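Local structure of tRNA dimethylallyltransferase (Staphylococcus epidermidis ATCC 12228, 3D3Q) at residues G202-R207 against V290-K295. The protein probably transfers a dimethylallyl group from dimethylallyl diphosphate to adenine 37 of tRNAs that read codons beginning with uridine. Sequence-based numbering, arbitrary orientation.
Sequences GIEMSR and VHWLNK
Gly202, Ile203 and Glu204 pair in parallel with Trp292, Leu293 and Asn294, a worked example of how a P-loop NTPase-like sheet gains a further strand at its border. Four backbone hydrogen bonds alternate between the strands: Gly202 N gives to His291 O, Leu293 N to Gly202 O at 2.7 Å, Glu204 N to Leu293 O and Lys295 N to Glu204 O. The strand directions diverge by 39°, and the last bond already reaches beyond the end of strand 291-294.

Side chains then sort onto the two faces. On one, Trp292 has CG anti to its carbonyl carbon (chi1 -59°), which brings the six-membered part of the indole beside the backbone of Gly202, with CE3 3.6 Å from Gly202 O. Glu204 CB meets the same CE3 at an oblique angle, and Val290 CB lies above one face of the indole, offset toward its rim. The other face is mainly aliphatic. There the Lys295 stem crosses Ile203, whose CG2 branch meets Lys295 CB at 3.5 Å. Farther along, Met205, present as selenomethionine, and Lys295 lie side by side pointing the same way, with Met205 SE 4.1 Å from Lys295 CD.

Beyond this first shell, Leu293 packs on Met303 of helix 300-314, whereas Ile203 touches Ser18 of the P-loop, a residue thought to bind substrate, which sets the end of strand 197-204 beside the probable substrate pocket. Ser206 OG caps Thr209 N at the start of helix 207-224. Lys285 of helix 262-286 ties together neighbouring residues of both strands: it makes a cation-pi contact with Trp292, and its charge probably helps keep the Glu204 carboxylate ionised, for the Glu204 chain runs on, extended beyond CG, to place OE2 in a salt bridge with Lys285 NZ.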
# COMPACT_ATOMS: atom_id res chain seq x y z
N GLY A 202 5.31 2.12 -5.63
CA GLY A 202 3.92 1.73 -5.63
C GLY A 202 3.38 1.52 -7.03
O GLY A 202 3.81 2.19 -7.97
N ILE A 203 2.46 0.58 -7.18
CA ILE A 203 1.86 0.29 -8.48
C ILE A 203 0.53 1.01 -8.55
O ILE A 203 -0.38 0.75 -7.76
CB ILE A 203 1.62 -1.21 -8.66
CG1 ILE A 203 2.91 -1.98 -8.43
CG2 ILE A 203 1.09 -1.46 -10.05
CD1 ILE A 203 2.73 -3.48 -8.50
N GLU A 204 0.41 1.91 -9.51
CA GLU A 204 -0.79 2.71 -9.67
C GLU A 204 -1.61 2.33 -10.90
O GLU A 204 -1.18 1.56 -11.74
CB GLU A 204 -0.39 4.17 -9.75
CG GLU A 204 -1.53 5.16 -9.76
CD GLU A 204 -1.15 6.48 -10.39
OE1 GLU A 204 -0.81 6.48 -11.61
OE2 GLU A 204 -1.17 7.51 -9.68
N MSE A 205 -2.81 2.90 -11.01
CA MSE A 205 -3.67 2.64 -12.15
C MSE A 205 -4.90 3.53 -12.03
O MSE A 205 -5.20 4.03 -10.96
CB MSE A 205 -4.05 1.17 -12.18
CG MSE A 205 -4.67 0.69 -10.89
SE MSE A 205 -4.65 -1.24 -10.71
CE MSE A 205 -6.07 -1.62 -11.97
N SER A 206 -5.59 3.73 -13.15
CA SER A 206 -6.78 4.58 -13.17
C SER A 206 -7.89 3.97 -12.34
O SER A 206 -7.98 2.75 -12.22
CB SER A 206 -7.25 4.80 -14.60
OG SER A 206 -7.86 3.64 -15.16
N ARG A 207 -8.75 4.82 -11.78
CA ARG A 207 -9.85 4.35 -10.96
C ARG A 207 -10.73 3.41 -11.78
O ARG A 207 -11.33 2.48 -11.24
CB ARG A 207 -10.71 5.51 -10.45
CG ARG A 207 -11.36 5.23 -9.08
CD ARG A 207 -12.79 5.74 -8.91
NE ARG A 207 -12.99 7.14 -9.10
CZ ARG A 207 -13.99 7.83 -9.66
NH1 ARG A 207 -13.82 9.13 -9.63
NH2 ARG A 207 -15.08 7.32 -10.23
N VAL A 290 6.06 8.15 -2.70
CA VAL A 290 6.23 6.90 -3.41
C VAL A 290 6.59 7.10 -4.88
O VAL A 290 6.10 8.03 -5.52
CB VAL A 290 4.94 6.05 -3.37
CG1 VAL A 290 5.22 4.67 -3.91
CG2 VAL A 290 4.39 6.01 -1.97
N HIS A 291 7.44 6.21 -5.41
CA HIS A 291 7.84 6.24 -6.82
C HIS A 291 6.83 5.31 -7.50
O HIS A 291 7.02 4.10 -7.55
CB HIS A 291 9.27 5.69 -6.98
CG HIS A 291 9.83 5.84 -8.36
ND1 HIS A 291 9.34 5.15 -9.44
CD2 HIS A 291 10.87 6.58 -8.82
CE1 HIS A 291 10.05 5.44 -10.52
NE2 HIS A 291 10.99 6.31 -10.17
N TRP A 292 5.75 5.90 -7.99
CA TRP A 292 4.69 5.16 -8.63
C TRP A 292 5.00 4.62 -10.02
O TRP A 292 5.58 5.32 -10.84
CB TRP A 292 3.44 6.03 -8.74
CG TRP A 292 2.95 6.51 -7.42
CD1 TRP A 292 3.22 7.71 -6.83
CD2 TRP A 292 2.12 5.78 -6.52
NE1 TRP A 292 2.60 7.76 -5.59
CE2 TRP A 292 1.92 6.59 -5.38
CE3 TRP A 292 1.52 4.51 -6.56
CZ2 TRP A 292 1.16 6.18 -4.29
CZ3 TRP A 292 0.76 4.10 -5.48
CH2 TRP A 292 0.58 4.93 -4.35
N LEU A 293 4.62 3.36 -10.26
CA LEU A 293 4.79 2.69 -11.55
C LEU A 293 3.38 2.51 -12.06
O LEU A 293 2.58 1.84 -11.42
CB LEU A 293 5.41 1.31 -11.37
CG LEU A 293 6.78 1.35 -10.72
CD1 LEU A 293 7.36 -0.05 -10.54
CD2 LEU A 293 7.68 2.21 -11.60
N ASN A 294 3.07 3.12 -13.20
CA ASN A 294 1.72 3.03 -13.78
C ASN A 294 1.50 1.65 -14.43
O ASN A 294 1.99 1.38 -15.51
CB ASN A 294 1.54 4.17 -14.79
CG ASN A 294 0.10 4.33 -15.25
OD1 ASN A 294 -0.25 5.35 -15.86
ND2 ASN A 294 -0.74 3.32 -14.99
N LYS A 295 0.75 0.79 -13.75
CA LYS A 295 0.48 -0.55 -14.24
C LYS A 295 -0.24 -0.57 -15.59
O LYS A 295 -0.20 -1.57 -16.30
CB LYS A 295 -0.37 -1.29 -13.22
CG LYS A 295 -0.58 -2.73 -13.53
CD LYS A 295 -1.96 -3.18 -13.12
CE LYS A 295 -1.90 -4.51 -12.40
NZ LYS A 295 -0.96 -5.45 -13.04